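Local coordinates for protein glutamyl endopeptidase (Staphylococcus epidermidis, PDB 4JCN) that is a secreted serine protease that probably cleaves peptide chains on the carbonyl side of glutamate, and also of aspartate, at residues A[25-30]-A[61-66]. Residues are numbered along the deposited sequence; the frame is centred on the assembly and turned at random.
Sequences IYIPID and RNISVH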
# COMPACT_ATOMS: atom_id res chain seq x y z
N ILE A 25 2.09 -8.23 -2.25
CA ILE A 25 3.21 -8.21 -3.20
C ILE A 25 4.17 -9.33 -2.78
O ILE A 25 4.56 -9.43 -1.59
CB ILE A 25 3.94 -6.85 -3.16
CG1 ILE A 25 2.95 -5.76 -3.62
CG2 ILE A 25 5.16 -6.89 -4.07
CD1 ILE A 25 3.52 -4.37 -3.57
N TYR A 26 4.62 -10.09 -3.77
CA TYR A 26 5.56 -11.23 -3.61
C TYR A 26 6.70 -11.07 -4.59
O TYR A 26 6.47 -10.90 -5.81
CB TYR A 26 4.77 -12.54 -3.82
CG TYR A 26 5.64 -13.80 -3.54
CD1 TYR A 26 6.47 -14.35 -4.51
CD2 TYR A 26 5.59 -14.41 -2.28
CE1 TYR A 26 7.30 -15.48 -4.19
CE2 TYR A 26 6.39 -15.53 -1.97
CZ TYR A 26 7.19 -16.07 -2.96
OH TYR A 26 7.97 -17.17 -2.69
N ILE A 27 7.91 -11.08 -4.04
CA ILE A 27 9.11 -10.96 -4.83
C ILE A 27 10.06 -12.12 -4.44
O ILE A 27 10.68 -12.06 -3.39
CB ILE A 27 9.81 -9.60 -4.67
CG1 ILE A 27 8.88 -8.45 -5.05
CG2 ILE A 27 11.06 -9.54 -5.58
CD1 ILE A 27 9.43 -7.09 -4.65
N PRO A 28 10.28 -13.07 -5.40
CA PRO A 28 11.36 -14.01 -5.05
C PRO A 28 12.75 -13.36 -4.97
O PRO A 28 13.03 -12.43 -5.70
CB PRO A 28 11.29 -15.05 -6.19
CG PRO A 28 10.73 -14.34 -7.33
CD PRO A 28 9.83 -13.23 -6.77
N ILE A 29 13.57 -13.87 -4.05
CA ILE A 29 15.04 -13.65 -4.01
C ILE A 29 15.61 -15.08 -3.95
O ILE A 29 14.92 -15.97 -3.47
CB ILE A 29 15.50 -12.84 -2.79
CG1 ILE A 29 15.30 -13.62 -1.48
CG2 ILE A 29 14.81 -11.47 -2.78
CD1 ILE A 29 15.31 -12.75 -0.23
N ASP A 30 16.77 -15.38 -4.54
CA ASP A 30 17.10 -16.83 -4.73
C ASP A 30 16.96 -17.52 -3.41
O ASP A 30 16.23 -18.51 -3.32
CB ASP A 30 18.48 -17.08 -5.39
CG ASP A 30 18.50 -16.73 -6.86
OD1 ASP A 30 17.45 -16.34 -7.38
OD2 ASP A 30 19.55 -16.86 -7.53
N ARG A 61 9.48 -7.63 -13.67
CA ARG A 61 8.83 -8.89 -13.91
C ARG A 61 8.99 -9.87 -12.73
O ARG A 61 8.34 -10.85 -12.72
CB ARG A 61 9.35 -9.56 -15.20
CG ARG A 61 9.29 -8.71 -16.48
CD ARG A 61 8.03 -8.94 -17.26
NE ARG A 61 7.61 -10.35 -17.27
CZ ARG A 61 6.35 -10.80 -17.47
NH1 ARG A 61 5.29 -9.97 -17.71
NH2 ARG A 61 6.13 -12.11 -17.40
N ASN A 62 9.88 -9.57 -11.79
CA ASN A 62 10.07 -10.38 -10.55
C ASN A 62 8.99 -10.07 -9.52
O ASN A 62 8.92 -10.71 -8.48
CB ASN A 62 11.43 -10.05 -9.88
CG ASN A 62 12.64 -10.64 -10.59
OD1 ASN A 62 12.53 -11.65 -11.31
ND2 ASN A 62 13.82 -10.00 -10.39
N ILE A 63 8.14 -9.05 -9.80
CA ILE A 63 7.14 -8.62 -8.83
C ILE A 63 5.74 -9.19 -9.24
O ILE A 63 5.21 -8.94 -10.31
CB ILE A 63 7.06 -7.05 -8.70
CG1 ILE A 63 8.42 -6.45 -8.49
CG2 ILE A 63 6.12 -6.69 -7.55
CD1 ILE A 63 8.47 -4.96 -8.61
N SER A 64 5.16 -9.96 -8.34
CA SER A 64 3.80 -10.37 -8.40
C SER A 64 2.91 -9.54 -7.47
O SER A 64 3.25 -9.41 -6.29
CB SER A 64 3.74 -11.83 -8.01
OG SER A 64 4.40 -12.64 -8.97
N VAL A 65 1.81 -9.00 -8.01
CA VAL A 65 0.82 -8.24 -7.25
C VAL A 65 -0.55 -8.93 -7.24
O VAL A 65 -1.08 -9.25 -8.33
CB VAL A 65 0.65 -6.80 -7.85
CG1 VAL A 65 -0.33 -5.92 -7.04
CG2 VAL A 65 1.92 -6.09 -7.96
N HIS A 66 -1.08 -9.22 -6.04
CA HIS A 66 -2.32 -9.94 -5.86
C HIS A 66 -3.27 -9.00 -5.12
O HIS A 66 -3.27 -8.93 -3.89
CB HIS A 66 -2.12 -11.16 -5.05
CG HIS A 66 -1.15 -12.15 -5.63
ND1 HIS A 66 0.21 -12.05 -5.49
CD2 HIS A 66 -1.38 -13.31 -6.30
CE1 HIS A 66 0.79 -13.11 -6.03
NE2 HIS A 66 -0.14 -13.87 -6.54
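Ile63 fits between Ile25 and Ile27 on the inner face of the sheet. The three side chains lie side by side and point the same way. Ile63 reaches both neighbours. Its CG2 presses on CG2 of Ile25 at 3.6 Å and also touches CG1 of Ile27. CG1 of Ile63 lies against CG1 of Ile27 at 4.0 Å, and CD1 of Ile27 touches the same atom. In Ile63, CG2 stands anti to the backbone N and CG1 beside it (chi1 -51°), which turns CG2 toward Ile25. Val65 continues the row past Ile25 with a looser touch.

The short strands 25-29 and 64-66 run antiparallel, at 158°. Ile25 and Val65 form a non-hydrogen-bonded pair, Tyr26 and Ser64 a hydrogen-bonded one. Tyr26 N donates to Ser64 O at 2.9 Å, in the carbonyl plane, and Ser64 N returns a bond to Tyr26 O at 3.0 Å. Both bonds are nearly straight. Ser64 O also receives a CA-H contact from Ile25 CA at 3.3 Å. On the outer face, CB of Ser64 lies close to Tyr26 O, while the Tyr26 ring leads away and stacks on Tyr33.

Beyond the Tyr26-Ser64 pair the strand pairing stops. Pro28 has no N-H to give, and its CD meets Asn62 O at 3.2 Å. The Asn62 amide turns elsewhere, ND2 bonding to Ala56 O.

Val52 touches Ile25, and Val53 and Leu97 touch Ile63. Strands 22-29 and 64-67 thus meet as first and last in sheet order, the closure of a six-stranded antiparallel beta-barrel characteristic of chymotrypsin-like serine proteases.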